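Local atomic coordinates of POSSIBLE NITRATE/NITRITE RESPONSE TRANSCRIPTIONAL REGULATORY PROTEIN NARL (DNA-binding response regulator, LuxR family) (Mycobacterium tuberculosis, PDB entry 3EUL), a protein that probably acts, once phosphorylated by its partner kinase NarS, as a DNA-binding transcription regulator of aerobic nitrate metabolism genes, this chain being its signal receiver domain. Residues A[62-67]-A[130-135]; A[75-80]-A[104-109]; A[52-57]-A[80-85]. One frame throughout, in Å; residues are numbered along the deposited sequence.

How the contacts relate
Along the chain from the N terminus, helix segment 52-57 comes first and meets 80-85, closing the loop of contact 3. Before that loop ends, 62-67 opens contact 1, a longer one that closes only at 130-135 in the last helix; contacts 1 and 3 therefore cross. Contact 2, between 75-80 and 104-109, is nested inside contact 1 and crosses contact 3, sharing Ala-80 and helix 76-85 with it. Contacts 2 and 3 join three successive helices, 50-60, 76-85 and 101-109, whereas contact 1 fastens the central strand 64-68 to helix 122-134. Leu-67 packs on Val-79 and Ala-53, and Ala-65 on Ile-57, so this strand touches segments of both helix pairs.

Contact 1 (A[62-67]-A[130-135]); sequences PDVALL and LDCAKG
Val-64 lays a methyl group over one face of the flat peptide that joins Cys-132 to Ala-133: CG2 is 3.8 Å from Ala-133 N, in an approach almost along the normal of the peptide plane. Cys-132 SG lies on that same side of the plane, 4.3 Å from Val-64 CG2. At the nitrogen end of the peptide, Ala-133 CB comes within 3.8 Å of the same methyl. The valine torsion explains the reach, because with chi1 at -179° CG2 stands beside the backbone N and anti to the carbonyl carbon, and this is the branch that meets the helix. Just before the strand, Asp-63 adds a looser touch through its aliphatic carbon alone, CB to Ala-133 CB 4.4 Å; its carboxylate instead accepts from the backbone N of Arg-17 through OD2. The covered peptide is also held at its oxygen, since Cys-132 O accepts from Arg-91 NE, and Arg-91 in turn pairs through its backbone with Asp-63 and Ala-65. Here the start of the central strand of the CheY-like receiver sheet meets the C-terminal end of helix 122-134. Chemically the direct contact is van der Waals in kind, made by methyls, a sulfur and a peptide face, consistent with close packing as its basis, while the polar groups nearby, Asp-63 OD2 and Cys-132 O, find partners in Arg-17 N and Arg-91 NE.

Contact 2 (A[75-80]-A[104-109]); sequences DGAQVA and VYQALQ
Ala-77 CB sits 4.1 Å from Ala-107 CA and 4.2 Å from Ala-107 CB, and this alanine pair is the tight part of the contact. Having only methyl groups between them, the helices bring the CA atoms of Ala-77 and Ala-107 to 5.1 Å. The inner side is closed by the sheet, where Ala-107 touches Leu-94 and Phe-115. Toward solvent the packing is looser: Gln-106 is exposed, and a bend at chi2 (-64°) brings the end of its side chain back to the methyl of Ala-77. In the alternating beta-alpha fold of receiver domains, these two helices follow successive strands, 64-68 and 91-96, and lie next to each other. The first turn of helix 76-85 is shaped by a capping box. Asp-75 OD1 accepts from Gln-78 N at 2.9 Å and 164°, the donor lying 34° out of the carboxylate plane, and takes a weak second bond from Ala-77 N. In return, Gln-78 OE1 receives Asp-75 N at 3.0 Å in the carbonyl plane, on a lone pair.

Contact 3 (A[52-57]-A[80-85]); sequences AALELI and AAAVRS
Val-83 CG2 receives two side chains from the other helix, Ile-57 CG2 at 3.9 Å and Leu-54 CD1 also at 3.9 Å. Ile-57 and Val-83 cross at about a right angle, whereas Leu-54 and Val-83 run past one another in opposite senses. Leu-54 brings both methyls to Ala-82 CB, CD2 at 4.0 Å and CD1 at 4.1 Å. Its chi1 of 178° carries CG away from the backbone N, which lets the fork reach the facing helix although its CB does not point straight there. Behind this apolar layer, Ser-85 OG donates to Ala-82 O at 2.9 Å, a bond within the last turn of helix 76-85. The axes of the two segments stay 10.5 Å apart and cross at -27°, so the helices run nearly side by side in the same direction with the side chains bridging the gap. Farther out, Met-74 touches Leu-54 and Leu-88 touches Ile-57. Beneath lies the parallel sheet: Ile-57 rests on Ala-65 of strand 64-68 and Val-83 on Val-92 of strand 91-96, while from the same segment Arg-84 NH1 hydrogen-bonds to Gln-109 O of helix 101-109, tying helix 76-85 to its next neighbour.

Contact 1 (A[62-67]-A[130-135])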
ATOM      1  N   PRO A  62      -4.888   0.913   9.542  1.00 18.85           N
ATOM      2  CA  PRO A  62      -4.560  -0.410   9.088  1.00 18.38           C
ATOM      3  C   PRO A  62      -3.115  -0.742   9.431  1.00 17.58           C
ATOM      4  O   PRO A  62      -2.316   0.162   9.551  1.00 16.62           O
ATOM      5  CB  PRO A  62      -4.720  -0.284   7.583  1.00 17.88           C
ATOM      6  CG  PRO A  62      -4.438   1.120   7.285  1.00 19.65           C
ATOM      7  CD  PRO A  62      -5.029   1.858   8.413  1.00 18.82           C
ATOM      8  N   ASP A  63      -2.788  -2.023   9.509  1.00 17.41           N
ATOM      9  CA  ASP A  63      -1.406  -2.472   9.716  1.00 18.18           C
ATOM     10  C   ASP A  63      -0.527  -2.060   8.513  1.00 18.63           C
ATOM     11  O   ASP A  63       0.592  -1.576   8.672  1.00 19.04           O
ATOM     12  CB  ASP A  63      -1.388  -3.994   9.895  1.00 18.47           C
ATOM     13  CG  ASP A  63      -2.221  -4.439  11.087  1.00 21.09           C
ATOM     14  OD1 ASP A  63      -2.002  -3.868  12.186  1.00 25.28           O
ATOM     15  OD2 ASP A  63      -3.136  -5.257  10.934  1.00 19.84           O
ATOM     16  N   VAL A  64      -1.077  -2.245   7.313  1.00 18.31           N
ATOM     17  CA  VAL A  64      -0.404  -1.953   6.046  1.00 18.65           C
ATOM     18  C   VAL A  64      -1.356  -1.230   5.088  1.00 19.01           C
ATOM     19  O   VAL A  64      -2.564  -1.530   5.033  1.00 17.38           O
ATOM     20  CB  VAL A  64       0.025  -3.249   5.362  1.00 19.06           C
ATOM     21  CG1 VAL A  64       0.766  -2.973   4.028  1.00 18.04           C
ATOM     22  CG2 VAL A  64       0.902  -4.028   6.260  1.00 19.39           C
ATOM     23  N   ALA A  65      -0.820  -0.256   4.368  1.00 18.64           N
ATOM     24  CA  ALA A  65      -1.508   0.329   3.247  1.00 19.68           C
ATOM     25  C   ALA A  65      -0.717  -0.086   2.005  1.00 19.75           C
ATOM     26  O   ALA A  65       0.494   0.156   1.944  1.00 21.66           O
ATOM     27  CB  ALA A  65      -1.587   1.827   3.380  1.00 18.54           C
ATOM     28  N   LEU A  66      -1.349  -0.783   1.061  1.00 19.18           N
ATOM     29  CA  LEU A  66      -0.685  -1.092  -0.198  1.00 18.70           C
ATOM     30  C   LEU A  66      -1.187  -0.191  -1.304  1.00 18.49           C
ATOM     31  O   LEU A  66      -2.339  -0.352  -1.771  1.00 16.65           O
ATOM     32  CB  LEU A  66      -0.949  -2.553  -0.553  1.00 18.79           C
ATOM     33  CG  LEU A  66      -0.420  -3.062  -1.879  1.00 19.01           C
ATOM     34  CD1 LEU A  66       1.092  -2.899  -1.989  1.00 17.32           C
ATOM     35  CD2 LEU A  66      -0.857  -4.569  -1.978  1.00 20.99           C
ATOM     36  N   LEU A  67      -0.339   0.765  -1.734  1.00 18.78           N
ATOM     37  CA  LEU A  67      -0.780   1.871  -2.577  1.00 18.77           C
ATOM     38  C   LEU A  67       0.009   2.018  -3.878  1.00 19.12           C
ATOM     39  O   LEU A  67       1.239   1.920  -3.894  1.00 18.03           O
ATOM     40  CB  LEU A  67      -0.602   3.174  -1.827  1.00 18.66           C
ATOM     41  CG  LEU A  67      -1.260   3.311  -0.464  1.00 19.89           C
ATOM     42  CD1 LEU A  67      -0.969   4.694   0.103  1.00 16.44           C
ATOM     43  CD2 LEU A  67      -2.742   3.051  -0.603  1.00 15.42           C
ATOM     44  N   LEU A 130       2.265  -9.365   4.370  1.00 22.59           N
ATOM     45  CA  LEU A 130       2.434 -10.042   5.648  1.00 23.69           C
ATOM     46  C   LEU A 130       3.789  -9.754   6.291  1.00 24.81           C
ATOM     47  O   LEU A 130       3.852  -9.503   7.495  1.00 25.19           O
ATOM     48  CB  LEU A 130       2.203 -11.563   5.501  1.00 23.48           C
ATOM     49  CG  LEU A 130       0.767 -11.963   5.105  1.00 24.15           C
ATOM     50  CD1 LEU A 130       0.608 -13.491   5.006  1.00 22.59           C
ATOM     51  CD2 LEU A 130      -0.261 -11.371   6.072  1.00 22.50           C
ATOM     52  N   ASP A 131       4.859  -9.746   5.499  1.00 25.92           N
ATOM     53  CA  ASP A 131       6.211  -9.461   6.016  1.00 26.75           C
ATOM     54  C   ASP A 131       6.312  -8.008   6.508  1.00 27.43           C
ATOM     55  O   ASP A 131       6.952  -7.707   7.521  1.00 28.30           O
ATOM     56  CB  ASP A 131       7.264  -9.688   4.931  1.00 27.27           C
ATOM     57  CG  ASP A 131       7.552 -11.160   4.666  1.00 29.17           C
ATOM     58  OD1 ASP A 131       7.131 -12.029   5.466  1.00 32.79           O
ATOM     59  OD2 ASP A 131       8.221 -11.455   3.645  1.00 31.14           O
ATOM     60  N   CYS A 132       5.689  -7.110   5.766  1.00 27.92           N
ATOM     61  CA  CYS A 132       5.647  -5.700   6.111  1.00 28.41           C
ATOM     62  C   CYS A 132       4.926  -5.499   7.438  1.00 29.13           C
ATOM     63  O   CYS A 132       5.429  -4.813   8.329  1.00 29.68           O
ATOM     64  CB  CYS A 132       4.972  -4.937   4.983  1.00 27.94           C
ATOM     65  SG  CYS A 132       4.949  -3.147   5.173  1.00 28.10           S
ATOM     66  N   ALA A 133       3.773  -6.125   7.594  1.00 29.93           N
ATOM     67  CA  ALA A 133       3.031  -6.062   8.852  1.00 32.11           C
ATOM     68  C   ALA A 133       3.846  -6.612  10.045  1.00 33.58           C
ATOM     69  O   ALA A 133       3.700  -6.138  11.169  1.00 32.47           O
ATOM     70  CB  ALA A 133       1.740  -6.837   8.727  1.00 31.36           C
ATOM     71  N   LYS A 134       4.685  -7.609   9.779  1.00 35.63           N
ATOM     72  CA  LYS A 134       5.493  -8.260  10.817  1.00 37.40           C
ATOM     73  C   LYS A 134       6.729  -7.471  11.216  1.00 40.13           C
ATOM     74  O   LYS A 134       7.253  -7.643  12.325  1.00 40.65           O
ATOM     75  CB  LYS A 134       6.003  -9.612  10.323  1.00 37.73           C
ATOM     76  CG  LYS A 134       5.064 -10.788  10.542  1.00 38.45           C
ATOM     77  CD  LYS A 134       5.805 -12.111  10.332  1.00 39.16           C
ATOM     78  CE  LYS A 134       6.222 -12.342   8.865  1.00 40.72           C
ATOM     79  NZ  LYS A 134       5.048 -12.639   7.982  1.00 41.54           N
ATOM     80  N   GLY A 135       7.230  -6.641  10.310  1.00 43.07           N
ATOM     81  CA  GLY A 135       8.652  -6.247  10.384  1.00 45.81           C
ATOM     82  C   GLY A 135       9.069  -5.444   9.162  1.00 47.07           C
ATOM     83  O   GLY A 135       8.763  -4.251   9.077  1.00 48.88           O
TER

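Contact 2 (A[75-80]-A[104-109])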
ATOM      1  N   ASP A  75       0.206  11.386  -4.532  1.00 21.85           N
ATOM      2  CA  ASP A  75       0.850  10.167  -4.947  1.00 22.81           C
ATOM      3  C   ASP A  75       1.210   9.311  -3.751  1.00 21.48           C
ATOM      4  O   ASP A  75       1.074   9.764  -2.607  1.00 22.24           O
ATOM      5  CB  ASP A  75       2.055  10.427  -5.888  1.00 22.61           C
ATOM      6  CG  ASP A  75       3.279  11.021  -5.204  1.00 24.63           C
ATOM      7  OD1 ASP A  75       3.730  10.564  -4.122  1.00 24.56           O
ATOM      8  OD2 ASP A  75       3.868  11.919  -5.859  1.00 26.91           O
ATOM      9  N   GLY A  76       1.629   8.083  -4.021  1.00 21.10           N
ATOM     10  CA  GLY A  76       1.970   7.118  -2.963  1.00 20.79           C
ATOM     11  C   GLY A  76       3.020   7.584  -1.963  1.00 20.47           C
ATOM     12  O   GLY A  76       2.928   7.269  -0.775  1.00 21.82           O
ATOM     13  N   ALA A  77       4.030   8.318  -2.419  1.00 19.30           N
ATOM     14  CA  ALA A  77       5.099   8.824  -1.517  1.00 18.59           C
ATOM     15  C   ALA A  77       4.641   9.980  -0.659  1.00 17.84           C
ATOM     16  O   ALA A  77       5.090  10.091   0.488  1.00 17.38           O
ATOM     17  CB  ALA A  77       6.368   9.217  -2.309  1.00 17.78           C
ATOM     18  N   GLN A  78       3.794  10.858  -1.218  1.00 17.09           N
ATOM     19  CA  GLN A  78       3.148  11.922  -0.444  1.00 18.13           C
ATOM     20  C   GLN A  78       2.273  11.338   0.671  1.00 17.88           C
ATOM     21  O   GLN A  78       2.312  11.816   1.810  1.00 18.26           O
ATOM     22  CB  GLN A  78       2.319  12.853  -1.329  1.00 18.02           C
ATOM     23  CG  GLN A  78       3.122  13.485  -2.415  1.00 19.11           C
ATOM     24  CD  GLN A  78       2.316  14.469  -3.223  1.00 21.46           C
ATOM     25  OE1 GLN A  78       1.465  14.083  -4.015  1.00 24.71           O
ATOM     26  NE2 GLN A  78       2.586  15.755  -3.026  1.00 23.52           N
ATOM     27  N   VAL A  79       1.518  10.302   0.366  1.00 17.28           N
ATOM     28  CA  VAL A  79       0.746   9.641   1.411  1.00 18.09           C
ATOM     29  C   VAL A  79       1.669   9.024   2.443  1.00 18.01           C
ATOM     30  O   VAL A  79       1.413   9.191   3.635  1.00 17.66           O
ATOM     31  CB  VAL A  79      -0.212   8.540   0.870  1.00 18.31           C
ATOM     32  CG1 VAL A  79      -0.974   7.834   2.039  1.00 17.26           C
ATOM     33  CG2 VAL A  79      -1.190   9.088  -0.141  1.00 17.04           C
ATOM     34  N   ALA A  80       2.716   8.305   2.004  1.00 17.98           N
ATOM     35  CA  ALA A  80       3.698   7.733   2.954  1.00 18.17           C
ATOM     36  C   ALA A  80       4.302   8.799   3.886  1.00 18.33           C
ATOM     37  O   ALA A  80       4.425   8.605   5.113  1.00 17.23           O
ATOM     38  CB  ALA A  80       4.786   6.968   2.240  1.00 18.21           C
ATOM     39  N   VAL A 104      12.365   5.203  -6.532  1.00 16.98           N
ATOM     40  CA  VAL A 104      12.325   4.272  -5.379  1.00 16.12           C
ATOM     41  C   VAL A 104      13.027   4.887  -4.171  1.00 15.62           C
ATOM     42  O   VAL A 104      12.478   4.890  -3.049  1.00 16.46           O
ATOM     43  CB  VAL A 104      12.957   2.937  -5.744  1.00 17.45           C
ATOM     44  CG1 VAL A 104      13.055   1.982  -4.493  1.00 17.35           C
ATOM     45  CG2 VAL A 104      12.172   2.284  -6.904  1.00 15.00           C
ATOM     46  N   TYR A 105      14.253   5.376  -4.387  1.00 16.32           N
ATOM     47  CA  TYR A 105      15.033   5.955  -3.313  1.00 15.89           C
ATOM     48  C   TYR A 105      14.298   7.117  -2.630  1.00 17.02           C
ATOM     49  O   TYR A 105      14.323   7.230  -1.417  1.00 16.41           O
ATOM     50  CB  TYR A 105      16.386   6.448  -3.856  1.00 15.63           C
ATOM     51  CG  TYR A 105      17.361   6.909  -2.801  1.00 15.37           C
ATOM     52  CD1 TYR A 105      18.198   6.006  -2.134  1.00 13.91           C
ATOM     53  CD2 TYR A 105      17.474   8.248  -2.482  1.00 12.37           C
ATOM     54  CE1 TYR A 105      19.094   6.425  -1.215  1.00 14.03           C
ATOM     55  CE2 TYR A 105      18.398   8.680  -1.548  1.00 15.65           C
ATOM     56  CZ  TYR A 105      19.185   7.766  -0.898  1.00 16.65           C
ATOM     57  OH  TYR A 105      20.102   8.192   0.055  1.00 18.31           O
ATOM     58  N   GLN A 106      13.717   8.009  -3.418  1.00 16.93           N
ATOM     59  CA  GLN A 106      13.024   9.176  -2.862  1.00 18.11           C
ATOM     60  C   GLN A 106      11.775   8.775  -2.088  1.00 18.54           C
ATOM     61  O   GLN A 106      11.453   9.381  -1.060  1.00 18.19           O
ATOM     62  CB  GLN A 106      12.609  10.144  -3.982  1.00 18.38           C
ATOM     63  CG  GLN A 106      12.300  11.587  -3.522  1.00 20.35           C
ATOM     64  CD  GLN A 106      11.094  11.726  -2.575  1.00 23.71           C
ATOM     65  OE1 GLN A 106       9.980  11.261  -2.847  1.00 28.48           O
ATOM     66  NE2 GLN A 106      11.320  12.427  -1.462  1.00 26.19           N
ATOM     67  N   ALA A 107      11.071   7.763  -2.580  1.00 17.73           N
ATOM     68  CA  ALA A 107       9.897   7.242  -1.884  1.00 18.65           C
ATOM     69  C   ALA A 107      10.245   6.647  -0.532  1.00 19.76           C
ATOM     70  O   ALA A 107       9.585   6.969   0.467  1.00 19.66           O
ATOM     71  CB  ALA A 107       9.180   6.190  -2.778  1.00 18.35           C
ATOM     72  N   LEU A 108      11.335   5.871  -0.485  1.00 19.64           N
ATOM     73  CA  LEU A 108      11.829   5.284   0.767  1.00 20.94           C
ATOM     74  C   LEU A 108      12.293   6.374   1.727  1.00 21.24           C
ATOM     75  O   LEU A 108      12.077   6.297   2.932  1.00 22.12           O
ATOM     76  CB  LEU A 108      12.967   4.279   0.480  1.00 20.95           C
ATOM     77  CG  LEU A 108      12.565   3.048  -0.357  1.00 22.82           C
ATOM     78  CD1 LEU A 108      13.799   2.254  -0.767  1.00 22.07           C
ATOM     79  CD2 LEU A 108      11.561   2.176   0.433  1.00 22.40           C
ATOM     80  N   GLN A 109      12.923   7.397   1.191  1.00 22.78           N
ATOM     81  CA  GLN A 109      13.264   8.582   1.962  1.00 24.09           C
ATOM     82  C   GLN A 109      12.029   9.283   2.527  1.00 24.41           C
ATOM     83  O   GLN A 109      12.124   9.783   3.647  1.00 23.64           O
ATOM     84  CB  GLN A 109      14.088   9.583   1.150  1.00 24.44           C
ATOM     85  CG  GLN A 109      15.418   9.012   0.588  1.00 27.16           C
ATOM     86  CD  GLN A 109      16.512   8.774   1.629  1.00 30.78           C
ATOM     87  OE1 GLN A 109      16.867   7.627   1.915  1.00 34.64           O
ATOM     88  NE2 GLN A 109      17.112   9.850   2.124  1.00 32.87           N
TER

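Contact 3 (A[52-57]-A[80-85])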
ATOM      1  N   ALA A  52      -8.064  10.147  -0.603  1.00 20.69           N
ATOM      2  CA  ALA A  52      -8.999   9.199  -0.076  1.00 20.76           C
ATOM      3  C   ALA A  52      -8.285   8.042   0.654  1.00 20.13           C
ATOM      4  O   ALA A  52      -8.759   7.559   1.675  1.00 19.52           O
ATOM      5  CB  ALA A  52      -9.904   8.647  -1.232  1.00 20.77           C
ATOM      6  N   ALA A  53      -7.182   7.577   0.086  1.00 18.79           N
ATOM      7  CA  ALA A  53      -6.324   6.576   0.715  1.00 19.02           C
ATOM      8  C   ALA A  53      -5.823   7.076   2.053  1.00 18.56           C
ATOM      9  O   ALA A  53      -5.839   6.361   3.055  1.00 18.94           O
ATOM     10  CB  ALA A  53      -5.125   6.261  -0.223  1.00 19.15           C
ATOM     11  N   LEU A  54      -5.385   8.312   2.092  1.00 18.33           N
ATOM     12  CA  LEU A  54      -4.915   8.879   3.358  1.00 18.98           C
ATOM     13  C   LEU A  54      -6.034   8.960   4.419  1.00 19.75           C
ATOM     14  O   LEU A  54      -5.827   8.647   5.603  1.00 17.92           O
ATOM     15  CB  LEU A  54      -4.309  10.243   3.102  1.00 19.12           C
ATOM     16  CG  LEU A  54      -3.826  10.964   4.347  1.00 19.44           C
ATOM     17  CD1 LEU A  54      -2.758  10.172   5.053  1.00 20.16           C
ATOM     18  CD2 LEU A  54      -3.326  12.353   3.982  1.00 18.26           C
ATOM     19  N   GLU A  55      -7.220   9.358   3.983  1.00 20.24           N
ATOM     20  CA  GLU A  55      -8.339   9.432   4.884  1.00 19.95           C
ATOM     21  C   GLU A  55      -8.733   8.065   5.404  1.00 19.64           C
ATOM     22  O   GLU A  55      -9.057   7.952   6.580  1.00 18.63           O
ATOM     23  CB  GLU A  55      -9.525  10.135   4.228  1.00 20.73           C
ATOM     24  CG  GLU A  55     -10.662  10.404   5.184  1.00 23.14           C
ATOM     25  CD  GLU A  55     -10.349  11.417   6.302  1.00 28.23           C
ATOM     26  OE1 GLU A  55      -9.533  12.365   6.120  1.00 32.41           O
ATOM     27  OE2 GLU A  55     -10.982  11.281   7.377  1.00 32.33           O
ATOM     28  N   LEU A  56      -8.704   7.026   4.551  1.00 18.91           N
ATOM     29  CA  LEU A  56      -9.000   5.682   5.003  1.00 18.65           C
ATOM     30  C   LEU A  56      -7.970   5.184   6.001  1.00 18.14           C
ATOM     31  O   LEU A  56      -8.299   4.438   6.936  1.00 17.03           O
ATOM     32  CB  LEU A  56      -9.042   4.695   3.840  1.00 17.87           C
ATOM     33  CG  LEU A  56     -10.256   4.666   2.922  1.00 20.87           C
ATOM     34  CD1 LEU A  56      -9.939   3.740   1.784  1.00 19.55           C
ATOM     35  CD2 LEU A  56     -11.543   4.199   3.612  1.00 19.93           C
ATOM     36  N   ILE A  57      -6.710   5.565   5.776  1.00 16.76           N
ATOM     37  CA  ILE A  57      -5.641   5.202   6.702  1.00 17.00           C
ATOM     38  C   ILE A  57      -5.894   5.868   8.062  1.00 16.99           C
ATOM     39  O   ILE A  57      -5.765   5.222   9.109  1.00 18.19           O
ATOM     40  CB  ILE A  57      -4.236   5.544   6.116  1.00 15.80           C
ATOM     41  CG1 ILE A  57      -3.942   4.646   4.901  1.00 16.96           C
ATOM     42  CG2 ILE A  57      -3.121   5.391   7.172  1.00 15.64           C
ATOM     43  CD1 ILE A  57      -2.787   5.129   4.013  1.00 16.32           C
ATOM     44  N   ALA A  80       2.716   8.305   2.004  1.00 17.98           N
ATOM     45  CA  ALA A  80       3.698   7.733   2.954  1.00 18.17           C
ATOM     46  C   ALA A  80       4.302   8.799   3.886  1.00 18.33           C
ATOM     47  O   ALA A  80       4.425   8.605   5.113  1.00 17.23           O
ATOM     48  CB  ALA A  80       4.786   6.968   2.240  1.00 18.21           C
ATOM     49  N   ALA A  81       4.649   9.947   3.311  1.00 18.48           N
ATOM     50  CA  ALA A  81       5.189  11.082   4.082  1.00 18.61           C
ATOM     51  C   ALA A  81       4.240  11.598   5.164  1.00 18.83           C
ATOM     52  O   ALA A  81       4.663  11.899   6.306  1.00 17.97           O
ATOM     53  CB  ALA A  81       5.523  12.250   3.106  1.00 18.87           C
ATOM     54  N   ALA A  82       2.974  11.758   4.772  1.00 17.66           N
ATOM     55  CA  ALA A  82       1.912  12.252   5.608  1.00 18.73           C
ATOM     56  C   ALA A  82       1.626  11.285   6.763  1.00 18.93           C
ATOM     57  O   ALA A  82       1.470  11.720   7.894  1.00 19.45           O
ATOM     58  CB  ALA A  82       0.618  12.478   4.751  1.00 18.15           C
ATOM     59  N   VAL A  83       1.559   9.985   6.466  1.00 20.06           N
ATOM     60  CA  VAL A  83       1.343   8.943   7.485  1.00 21.45           C
ATOM     61  C   VAL A  83       2.447   8.951   8.538  1.00 22.34           C
ATOM     62  O   VAL A  83       2.170   9.001   9.745  1.00 24.29           O
ATOM     63  CB  VAL A  83       1.170   7.519   6.828  1.00 20.79           C
ATOM     64  CG1 VAL A  83       1.116   6.386   7.912  1.00 21.09           C
ATOM     65  CG2 VAL A  83      -0.114   7.502   5.972  1.00 20.40           C
ATOM     66  N   ARG A  84       3.688   8.993   8.090  1.00 23.68           N
ATOM     67  CA  ARG A  84       4.834   9.143   8.990  1.00 25.14           C
ATOM     68  C   ARG A  84       4.743  10.481   9.765  1.00 25.81           C
ATOM     69  O   ARG A  84       4.863  10.489  10.988  1.00 25.21           O
ATOM     70  CB  ARG A  84       6.168   8.992   8.210  1.00 25.14           C
ATOM     71  CG  ARG A  84       7.428   9.154   9.088  1.00 25.66           C
ATOM     72  CD  ARG A  84       8.673   8.804   8.311  1.00 27.19           C
ATOM     73  NE  ARG A  84       8.993   9.869   7.371  1.00 29.54           N
ATOM     74  CZ  ARG A  84      10.054   9.877   6.568  1.00 30.99           C
ATOM     75  NH1 ARG A  84      10.264  10.920   5.765  1.00 30.50           N
ATOM     76  NH2 ARG A  84      10.900   8.849   6.565  1.00 32.82           N
ATOM     77  N   SER A  85       4.457  11.596   9.083  1.00 26.64           N
ATOM     78  CA  SER A  85       4.305  12.910   9.759  1.00 28.30           C
ATOM     79  C   SER A  85       3.236  12.909  10.854  1.00 28.76           C
ATOM     80  O   SER A  85       3.430  13.513  11.909  1.00 29.09           O
ATOM     81  CB  SER A  85       3.970  14.046   8.754  1.00 28.49           C
ATOM     82  OG  SER A  85       2.562  14.308   8.784  1.00 32.46           O
TER